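Local coordinates for protein endoglycosidase (Bacteroides thetaiotaomicron, PDB 6Q64) that probably hydrolyses glycosidic bonds in complex N-glycans, as a glycoside hydrolase of family 18 built on a TIM barrel, at residues N89-L94 with D117-F121; S245-Y251 with L273-K279; S323-I327 with Y359-D364. The protein carries 1 engineered substitution. One frame throughout, in Å; residues are numbered along the deposited sequence.

Interaction 1 of 3, residues N89-L94 with D117-F121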
loop_
_atom_site.group_PDB
_atom_site.type_symbol
_atom_site.label_atom_id
_atom_site.label_comp_id
_atom_site.label_asym_id
_atom_site.label_seq_id
_atom_site.Cartn_x
_atom_site.Cartn_y
_atom_site.Cartn_z
ATOM N N ASN A 89 -3.153 -5.199 16.927
ATOM C CA ASN A 89 -4.343 -4.396 16.507
ATOM C C ASN A 89 -3.960 -2.901 16.384
ATOM O O ASN A 89 -4.858 -2.019 16.242
ATOM C CB ASN A 89 -5.528 -4.624 17.463
ATOM C CG ASN A 89 -5.920 -6.080 17.633
ATOM O OD1 ASN A 89 -5.583 -6.690 18.640
ATOM N ND2 ASN A 89 -6.676 -6.638 16.696
ATOM N N TYR A 90 -2.663 -2.622 16.417
ATOM C CA TYR A 90 -2.093 -1.259 16.535
ATOM C C TYR A 90 -1.147 -0.937 15.363
ATOM O O TYR A 90 -0.112 -1.671 15.149
ATOM C CB TYR A 90 -1.262 -1.193 17.815
ATOM C CG TYR A 90 -2.033 -0.948 19.079
ATOM C CD1 TYR A 90 -2.591 -1.999 19.790
ATOM C CD2 TYR A 90 -2.146 0.333 19.597
ATOM C CE1 TYR A 90 -3.284 -1.771 20.965
ATOM C CE2 TYR A 90 -2.822 0.572 20.781
ATOM C CZ TYR A 90 -3.401 -0.481 21.465
ATOM O OH TYR A 90 -4.085 -0.211 22.620
ATOM N N LEU A 91 -1.407 0.156 14.643
ATOM C CA LEU A 91 -0.438 0.641 13.619
ATOM C C LEU A 91 0.888 0.958 14.310
ATOM O O LEU A 91 1.954 0.584 13.749
ATOM C CB LEU A 91 -0.961 1.903 12.931
ATOM C CG LEU A 91 -2.222 1.741 12.090
ATOM C CD1 LEU A 91 -2.695 3.109 11.630
ATOM C CD2 LEU A 91 -1.987 0.825 10.898
ATOM N N LYS A 92 0.825 1.575 15.501
ATOM C CA LYS A 92 2.008 2.168 16.181
ATOM C C LYS A 92 2.946 1.071 16.699
ATOM O O LYS A 92 4.111 1.367 17.032
ATOM C CB LYS A 92 1.583 3.152 17.276
ATOM C CG LYS A 92 0.898 2.562 18.509
ATOM C CD LYS A 92 0.939 3.498 19.708
ATOM C CE LYS A 92 0.029 3.049 20.840
ATOM N NZ LYS A 92 -0.325 4.156 21.763
HETATM N N MSE A 93 2.450 -0.180 16.721
HETATM C CA MSE A 93 3.226 -1.314 17.220
HETATM C C MSE A 93 3.783 -2.161 16.079
HETATM O O MSE A 93 4.378 -3.210 16.306
HETATM C CB MSE A 93 2.372 -2.216 18.134
HETATM C CG MSE A 93 1.965 -1.605 19.486
HETATM SE SE MSE A 93 3.420 -0.671 20.415
HETATM C CE MSE A 93 3.302 1.274 20.351
ATOM N N LEU A 94 3.572 -1.720 14.839
ATOM C CA LEU A 94 4.115 -2.428 13.696
ATOM C C LEU A 94 5.626 -2.321 13.755
ATOM O O LEU A 94 6.156 -1.369 14.300
ATOM C CB LEU A 94 3.610 -1.763 12.423
ATOM C CG LEU A 94 2.167 -2.049 12.043
ATOM C CD1 LEU A 94 1.715 -1.096 10.936
ATOM C CD2 LEU A 94 2.046 -3.499 11.623
ATOM N N ASP A 117 -3.900 6.096 17.719
ATOM C CA ASP A 117 -2.939 5.102 17.177
ATOM C C ASP A 117 -2.318 5.727 15.927
ATOM O O ASP A 117 -1.097 5.942 15.882
ATOM C CB ASP A 117 -3.652 3.778 16.852
ATOM C CG ASP A 117 -2.694 2.625 16.465
ATOM O OD1 ASP A 117 -1.487 2.751 16.768
ATOM O OD2 ASP A 117 -3.157 1.613 15.839
ATOM N N LEU A 118 -3.180 6.078 14.974
ATOM C CA LEU A 118 -2.827 6.768 13.717
ATOM C C LEU A 118 -2.012 8.034 14.016
ATOM O O LEU A 118 -1.000 8.240 13.324
ATOM C CB LEU A 118 -4.121 7.096 12.973
ATOM C CG LEU A 118 -3.926 7.827 11.648
ATOM C CD1 LEU A 118 -3.185 6.935 10.670
ATOM C CD2 LEU A 118 -5.252 8.284 11.065
ATOM N N LYS A 119 -2.418 8.863 14.981
ATOM C CA LYS A 119 -1.726 10.163 15.227
ATOM C C LYS A 119 -0.260 9.856 15.575
ATOM O O LYS A 119 0.642 10.579 15.077
ATOM C CB LYS A 119 -2.451 11.014 16.280
ATOM C CG LYS A 119 -1.753 12.322 16.671
ATOM C CD LYS A 119 -2.671 13.473 17.066
ATOM C CE LYS A 119 -3.449 14.006 15.864
ATOM N NZ LYS A 119 -4.618 14.838 16.256
ATOM N N PHE A 120 -0.025 8.794 16.355
ATOM C CA PHE A 120 1.311 8.408 16.881
ATOM C C PHE A 120 2.127 7.841 15.715
ATOM O O PHE A 120 3.252 8.315 15.418
ATOM C CB PHE A 120 1.171 7.412 18.041
ATOM C CG PHE A 120 2.486 7.081 18.677
ATOM C CD1 PHE A 120 3.300 6.111 18.144
ATOM C CD2 PHE A 120 2.957 7.810 19.747
ATOM C CE1 PHE A 120 4.542 5.851 18.696
ATOM C CE2 PHE A 120 4.197 7.543 20.304
ATOM C CZ PHE A 120 4.987 6.563 19.775
ATOM N N PHE A 121 1.540 6.854 15.046
ATOM C CA PHE A 121 2.048 6.249 13.789
ATOM C C PHE A 121 2.508 7.322 12.795
ATOM O O PHE A 121 3.556 7.145 12.191
ATOM C CB PHE A 121 0.966 5.401 13.133
ATOM C CG PHE A 121 1.462 4.585 11.970
ATOM C CD1 PHE A 121 2.470 3.664 12.129
ATOM C CD2 PHE A 121 0.916 4.724 10.709
ATOM C CE1 PHE A 121 2.893 2.880 11.068
ATOM C CE2 PHE A 121 1.351 3.947 9.656
ATOM C CZ PHE A 121 2.332 3.018 9.839
#

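Interaction 2 of 3, residues S245-Y251 with L273-K279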
loop_
_atom_site.group_PDB
_atom_site.type_symbol
_atom_site.label_atom_id
_atom_site.label_comp_id
_atom_site.label_asym_id
_atom_site.label_seq_id
_atom_site.Cartn_x
_atom_site.Cartn_y
_atom_site.Cartn_z
ATOM N N SER A 245 0.929 7.524 -14.976
ATOM C CA SER A 245 1.816 6.879 -13.987
ATOM C C SER A 245 2.540 7.938 -13.129
ATOM O O SER A 245 2.857 7.652 -11.972
ATOM C CB SER A 245 2.769 5.910 -14.659
ATOM O OG SER A 245 4.012 6.528 -14.950
ATOM N N LYS A 246 2.832 9.123 -13.648
ATOM C CA LYS A 246 3.539 10.150 -12.839
ATOM C C LYS A 246 2.629 10.634 -11.707
ATOM O O LYS A 246 3.136 11.224 -10.769
ATOM C CB LYS A 246 4.008 11.314 -13.712
ATOM C CG LYS A 246 5.089 10.921 -14.707
ATOM C CD LYS A 246 5.541 12.039 -15.628
ATOM C CE LYS A 246 6.725 11.643 -16.487
ATOM N NZ LYS A 246 6.564 12.151 -17.861
ATOM N N LEU A 247 1.332 10.372 -11.780
ATOM C CA LEU A 247 0.363 10.881 -10.778
ATOM C C LEU A 247 0.146 9.851 -9.656
ATOM O O LEU A 247 -0.588 10.185 -8.674
ATOM C CB LEU A 247 -0.954 11.178 -11.494
ATOM C CG LEU A 247 -0.979 12.390 -12.413
ATOM C CD1 LEU A 247 -2.412 12.627 -12.850
ATOM C CD2 LEU A 247 -0.401 13.637 -11.751
ATOM N N VAL A 248 0.778 8.685 -9.785
ATOM C CA VAL A 248 0.659 7.536 -8.857
ATOM C C VAL A 248 2.016 7.188 -8.240
ATOM O O VAL A 248 2.970 6.900 -8.973
ATOM C CB VAL A 248 0.078 6.360 -9.631
ATOM C CG1 VAL A 248 0.166 5.078 -8.841
ATOM C CG2 VAL A 248 -1.346 6.673 -10.023
ATOM N N ASP A 249 2.074 7.145 -6.912
ATOM C CA ASP A 249 3.344 7.161 -6.163
ATOM C C ASP A 249 3.933 5.747 -6.144
ATOM O O ASP A 249 5.186 5.647 -6.051
ATOM C CB ASP A 249 3.108 7.800 -4.796
ATOM C CG ASP A 249 2.644 9.241 -4.891
ATOM O OD1 ASP A 249 3.385 10.044 -5.486
ATOM O OD2 ASP A 249 1.535 9.540 -4.394
ATOM N N HIS A 250 3.118 4.691 -6.226
ATOM C CA HIS A 250 3.646 3.293 -6.261
ATOM C C HIS A 250 2.743 2.387 -7.087
ATOM O O HIS A 250 1.510 2.573 -7.075
ATOM C CB HIS A 250 3.743 2.623 -4.880
ATOM C CG HIS A 250 4.847 3.147 -4.040
ATOM N ND1 HIS A 250 4.641 4.146 -3.131
ATOM C CD2 HIS A 250 6.165 2.870 -4.012
ATOM C CE1 HIS A 250 5.793 4.468 -2.557
ATOM N NE2 HIS A 250 6.744 3.707 -3.091
ATOM N N TYR A 251 3.375 1.417 -7.734
ATOM C CA TYR A 251 2.731 0.357 -8.536
ATOM C C TYR A 251 2.818 -0.905 -7.688
ATOM O O TYR A 251 3.947 -1.368 -7.439
ATOM C CB TYR A 251 3.436 0.242 -9.893
ATOM C CG TYR A 251 3.853 1.557 -10.521
ATOM C CD1 TYR A 251 2.981 2.621 -10.599
ATOM C CD2 TYR A 251 5.116 1.751 -11.027
ATOM C CE1 TYR A 251 3.365 3.841 -11.129
ATOM C CE2 TYR A 251 5.515 2.964 -11.562
ATOM C CZ TYR A 251 4.633 4.014 -11.633
ATOM O OH TYR A 251 4.987 5.213 -12.176
ATOM N N LEU A 273 5.847 2.606 -17.631
ATOM C CA LEU A 273 5.538 3.251 -16.331
ATOM C C LEU A 273 6.737 4.068 -15.887
ATOM O O LEU A 273 7.822 3.488 -15.858
ATOM C CB LEU A 273 5.255 2.205 -15.253
ATOM C CG LEU A 273 4.081 1.268 -15.478
ATOM C CD1 LEU A 273 4.036 0.247 -14.356
ATOM C CD2 LEU A 273 2.767 2.031 -15.557
ATOM N N ASP A 274 6.509 5.322 -15.492
ATOM C CA ASP A 274 7.596 6.219 -15.044
ATOM C C ASP A 274 8.282 5.490 -13.894
ATOM O O ASP A 274 7.581 4.961 -13.027
ATOM C CB ASP A 274 7.103 7.629 -14.714
ATOM C CG ASP A 274 8.223 8.610 -14.379
ATOM O OD1 ASP A 274 9.073 8.855 -15.247
ATOM O OD2 ASP A 274 8.246 9.123 -13.252
ATOM N N ASP A 275 9.596 5.347 -13.980
ATOM C CA ASP A 275 10.454 4.978 -12.834
ATOM C C ASP A 275 9.964 3.685 -12.186
ATOM O O ASP A 275 9.910 3.606 -10.962
ATOM C CB ASP A 275 10.431 6.117 -11.829
ATOM C CG ASP A 275 11.496 5.986 -10.763
ATOM O OD1 ASP A 275 12.499 5.203 -10.973
ATOM O OD2 ASP A 275 11.310 6.656 -9.740
ATOM N N TRP A 276 9.658 2.680 -12.978
ATOM C CA TRP A 276 8.920 1.509 -12.477
ATOM C C TRP A 276 9.678 0.696 -11.414
ATOM O O TRP A 276 9.028 0.210 -10.501
ATOM C CB TRP A 276 8.500 0.681 -13.665
ATOM C CG TRP A 276 9.618 0.045 -14.401
ATOM C CD1 TRP A 276 10.285 0.539 -15.476
ATOM C CD2 TRP A 276 10.138 -1.260 -14.162
ATOM N NE1 TRP A 276 11.203 -0.368 -15.913
ATOM C CE2 TRP A 276 11.147 -1.474 -15.128
ATOM C CE3 TRP A 276 9.885 -2.236 -13.197
ATOM C CZ2 TRP A 276 11.882 -2.652 -15.184
ATOM C CZ3 TRP A 276 10.595 -3.414 -13.256
ATOM C CH2 TRP A 276 11.584 -3.611 -14.232
ATOM N N GLU A 277 10.984 0.531 -11.520
ATOM C CA GLU A 277 11.796 -0.233 -10.538
ATOM C C GLU A 277 11.646 0.358 -9.148
ATOM O O GLU A 277 11.287 -0.403 -8.243
ATOM C CB GLU A 277 13.282 -0.203 -10.840
ATOM C CG GLU A 277 13.620 -0.920 -12.133
ATOM C CD GLU A 277 14.040 -0.012 -13.275
ATOM O OE1 GLU A 277 13.342 0.996 -13.489
ATOM O OE2 GLU A 277 15.058 -0.334 -13.930
ATOM N N ARG A 278 11.900 1.649 -8.975
ATOM C CA ARG A 278 11.936 2.263 -7.617
ATOM C C ARG A 278 10.519 2.527 -7.085
ATOM O O ARG A 278 10.363 2.675 -5.864
ATOM C CB ARG A 278 12.856 3.482 -7.619
ATOM C CG ARG A 278 14.332 3.094 -7.741
ATOM C CD ARG A 278 14.868 2.196 -6.624
ATOM N NE ARG A 278 14.524 2.854 -5.365
ATOM C CZ ARG A 278 14.115 2.265 -4.250
ATOM N NH1 ARG A 278 13.815 3.012 -3.204
ATOM N NH2 ARG A 278 13.997 0.954 -4.159
ATOM N N LYS A 279 9.490 2.516 -7.920
ATOM C CA LYS A 279 8.117 2.752 -7.425
ATOM C C LYS A 279 7.318 1.442 -7.364
ATOM O O LYS A 279 6.124 1.473 -6.985
ATOM C CB LYS A 279 7.408 3.754 -8.322
ATOM C CG LYS A 279 8.071 5.111 -8.421
ATOM C CD LYS A 279 7.461 5.976 -9.521
ATOM C CE LYS A 279 5.976 6.193 -9.404
ATOM N NZ LYS A 279 5.532 7.218 -10.377
#

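Interaction 3 of 3, residues S323-I327 with Y359-D364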
loop_
_atom_site.group_PDB
_atom_site.type_symbol
_atom_site.label_atom_id
_atom_site.label_comp_id
_atom_site.label_asym_id
_atom_site.label_seq_id
_atom_site.Cartn_x
_atom_site.Cartn_y
_atom_site.Cartn_z
ATOM N N SER A 323 18.007 -3.687 -15.012
ATOM C CA SER A 323 18.692 -2.369 -14.989
ATOM C C SER A 323 19.764 -2.316 -13.911
ATOM O O SER A 323 20.588 -1.467 -14.018
ATOM C CB SER A 323 17.724 -1.265 -14.789
ATOM O OG SER A 323 17.368 -1.148 -13.433
ATOM N N GLY A 324 19.684 -3.142 -12.871
ATOM C CA GLY A 324 20.595 -3.125 -11.712
ATOM C C GLY A 324 19.954 -2.450 -10.502
ATOM O O GLY A 324 20.524 -2.461 -9.420
ATOM N N LYS A 325 18.811 -1.831 -10.683
ATOM C CA LYS A 325 18.135 -1.110 -9.590
ATOM C C LYS A 325 17.377 -2.092 -8.709
ATOM O O LYS A 325 16.993 -3.192 -9.167
ATOM C CB LYS A 325 17.139 -0.103 -10.151
ATOM C CG LYS A 325 17.789 1.212 -10.514
ATOM C CD LYS A 325 16.872 2.107 -11.270
ATOM C CE LYS A 325 17.572 3.337 -11.787
ATOM N NZ LYS A 325 16.742 3.979 -12.825
ATOM N N ARG A 326 17.157 -1.663 -7.477
ATOM C CA ARG A 326 16.565 -2.505 -6.423
ATOM C C ARG A 326 15.082 -2.163 -6.444
ATOM O O ARG A 326 14.735 -0.960 -6.619
ATOM C CB ARG A 326 17.313 -2.282 -5.100
ATOM C CG ARG A 326 16.614 -2.798 -3.852
ATOM C CD ARG A 326 16.375 -4.298 -3.874
ATOM N NE ARG A 326 17.565 -5.101 -4.102
ATOM C CZ ARG A 326 18.569 -5.272 -3.239
ATOM N NH1 ARG A 326 18.567 -4.720 -2.036
ATOM N NH2 ARG A 326 19.572 -6.054 -3.571
ATOM N N ILE A 327 14.257 -3.195 -6.347
ATOM C CA ILE A 327 12.784 -3.057 -6.231
ATOM C C ILE A 327 12.539 -1.968 -5.215
ATOM O O ILE A 327 13.367 -1.806 -4.364
ATOM C CB ILE A 327 12.145 -4.380 -5.800
ATOM C CG1 ILE A 327 10.642 -4.377 -6.037
ATOM C CG2 ILE A 327 12.479 -4.684 -4.347
ATOM C CD1 ILE A 327 10.228 -4.353 -7.472
ATOM N N TYR A 359 21.930 -7.423 1.760
ATOM C CA TYR A 359 22.134 -7.242 0.309
ATOM C C TYR A 359 21.841 -5.796 -0.061
ATOM O O TYR A 359 20.806 -5.482 -0.635
ATOM C CB TYR A 359 21.198 -8.157 -0.473
ATOM C CG TYR A 359 21.427 -9.627 -0.280
ATOM C CD1 TYR A 359 20.805 -10.325 0.743
ATOM C CD2 TYR A 359 22.205 -10.343 -1.165
ATOM C CE1 TYR A 359 21.001 -11.693 0.909
ATOM C CE2 TYR A 359 22.428 -11.703 -1.001
ATOM C CZ TYR A 359 21.830 -12.384 0.041
ATOM O OH TYR A 359 22.016 -13.722 0.156
ATOM N N PRO A 360 22.735 -4.853 0.267
ATOM C CA PRO A 360 22.462 -3.445 -0.008
ATOM C C PRO A 360 22.203 -3.240 -1.508
ATOM O O PRO A 360 22.893 -3.781 -2.300
ATOM C CB PRO A 360 23.686 -2.658 0.469
ATOM C CG PRO A 360 24.635 -3.704 1.052
ATOM C CD PRO A 360 24.029 -5.088 0.898
ATOM N N GLY A 361 21.135 -2.529 -1.817
ATOM C CA GLY A 361 20.667 -2.312 -3.181
ATOM C C GLY A 361 21.278 -1.064 -3.783
ATOM O O GLY A 361 21.930 -0.323 -3.056
ATOM N N LYS A 362 21.060 -0.876 -5.087
ATOM C CA LYS A 362 21.479 0.319 -5.852
ATOM C C LYS A 362 20.206 1.099 -6.217
ATOM O O LYS A 362 19.190 0.467 -6.607
ATOM C CB LYS A 362 22.327 -0.179 -7.013
ATOM C CG LYS A 362 22.930 0.898 -7.880
ATOM C CD LYS A 362 22.919 0.527 -9.365
ATOM C CE LYS A 362 23.397 1.639 -10.278
ATOM N NZ LYS A 362 24.446 2.470 -9.634
ATOM N N PHE A 363 20.221 2.424 -6.043
ATOM C CA PHE A 363 19.006 3.276 -6.180
ATOM C C PHE A 363 19.197 4.393 -7.225
ATOM O O PHE A 363 18.759 5.507 -6.918
ATOM C CB PHE A 363 18.662 3.837 -4.795
ATOM C CG PHE A 363 18.434 2.788 -3.741
ATOM C CD1 PHE A 363 17.293 2.013 -3.751
ATOM C CD2 PHE A 363 19.374 2.525 -2.783
ATOM C CE1 PHE A 363 17.078 1.012 -2.818
ATOM C CE2 PHE A 363 19.164 1.518 -1.855
ATOM C CZ PHE A 363 18.019 0.766 -1.869
ATOM N N ASP A 364 19.797 4.122 -8.402
ATOM C CA ASP A 364 20.095 5.157 -9.444
ATOM C C ASP A 364 20.627 4.529 -10.745
ATOM O O ASP A 364 21.024 3.357 -10.825
ATOM C CB ASP A 364 21.114 6.173 -8.924
ATOM C CG ASP A 364 22.322 5.533 -8.256
ATOM O OD1 ASP A 364 22.733 4.421 -8.679
ATOM O OD2 ASP A 364 22.843 6.144 -7.306
#

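Interaction 1 of 3, residues N89-L94 with D117-F121
One face of the F121 ring is covered by L91, whose CB stands 4.0 Å from the ring centroid in a CH-pi contact displaced toward the rim, while L94 CD1 comes up obliquely to CE1 of the same ring. At the edge of the Y90 ring, near its plane, lies D117 OD1; the ring and carboxylate planes are 69° apart. These groups join helix 112-123 of the TIM barrel to the loop that leads from strand 72-76 to strand 100-102. The polar centre of this buried contact is the carboxylate of D117. Its CG is anti to the backbone N (chi1 -172°), which carries the acid across to two successive amides of the loop. L91 N donates to D117 OD2 at 2.6 Å and K92 N to D117 OD1 at 2.9 Å, both on the syn side and only moderately out of the carboxylate plane. An aspartate suits the place because its two oxygens match two neighbouring N-H groups, and the pair of bonds limits rotation of the carboxylate; W80 NE1 also donates to OD2. Leucine at 91 fills the hydrophobic part, its CD1 lying beside L118 CD1 at 4.0 Å. K92 has CG between its backbone N and carbonyl carbon (chi1 68°), and its extended chain crosses F120 at about a right angle. K92 NZ is hydrogen-bonded to the carbonyls of I43 and A45; at 5.5 Å from the F120 ring centroid it can exert at most a weak cation-pi attraction. The aliphatic part is nearer: K92 CB approaches F120 CD1 obliquely at 3.5 Å.

Interaction 2 of 3, residues S245-Y251 with L273-K279
Y251 and K279 form the tightly packed half of this contact, where the loop entering strand 251-254 meets the weakly bonded helix 276-279, which precedes the neighbouring barrel strand 280-285. L273 CD1 covers one face of the Y251 ring, 4.2 Å from its centroid, and W276 CA sits at the ring edge. The phenol hydroxyl donates to D274 O at 2.7 Å, in the carbonyl plane and on a lone pair, and accepts from K279 NZ at 2.7 Å. A bend at chi3 (56°) brings that amine to V248 O at 2.9 Å and to S245 O, which it reaches from above the carbonyl plane, V248 N arriving from the opposite face. S245 OG, tied to T242 O, accepts from D274 N at 2.8 Å. A single backbone bond, Y251 N to K279 O at 2.8 Å, joins the strand's start to the helix end. Looser is the side where exposed K246 crosses D274: K246 CE stays 3.9 Å from D274 OD1, and the K246 amine forms a salt bridge with E243 instead. Lysine suits position 279 because three oxygens share its ammonium, which probably stabilises the protonated form and polarises the Y251 hydroxyl toward D274 O.

Interaction 3 of 3, residues S323-I327 with Y359-D364
The two loops run side by side with a single backbone hydrogen bond between them, from R326 N to K362 O at 3.1 Å, and K325 CA makes a longer CH...O approach to the same oxygen. The segment 323-327 leads into the last barrel strand, 329-333, of the TIM fold, while 359-364 is the tail that follows helix 346-358 and ends the chain, so the contact lays the C-terminal tail against the loop entering that strand. R326 carries most of it. With CG anti to the backbone N (chi1 165°) and bends at chi2 and chi3, the chain turns its guanidinium along the tail. NH1 donates to Y359 O at 2.7 Å, nearly straight and within the guanidinium plane; a second bond from NH2 to that oxygen is weak. Arginine suits the place because its several N-H groups can serve this carbonyl, just past the helix, and D320, to which NH2 makes a salt bridge. With no side chain, G361 lets its CA lie over one guanidinium face, 3.3 Å above the plane. G324 has positive phi (102°), where a side chain would press on the preceding carbonyl. Just before it, S323 OG accepts from K325 N in an ST turn. At the more exposed end, K325 stretches alongside the terminal residue, and K362 NZ turns to a salt bridge with D364 OD1 within its own segment. The F363 ring plane is 85° from that of the R326 guanidinium, and F363 CE1 lies 4.0 Å from R326 CG.

From the N terminus, the three contacts close one after another, with none nested in or crossing another. Interaction 1 closes a loop of 22 residues that includes strand 100-102, and interaction 2 one of 21 residues that holds the rest of strand 251-254 and helix 261-268. Interaction 3 spans 31 residues, with strand 329-333 and helix 346-358, and ends at the C terminus. Interactions 1 and 2 lie on opposite sides of the chain's centre, with nearest atoms about 13 Å apart. Interactions 2 and 3 share a side and touch: E277 OE2 probably hydrogen-bonds S323 OG, and R278 reaches R326 O and packs on F363. Helix 276-279 thereby meets the C-terminal tail.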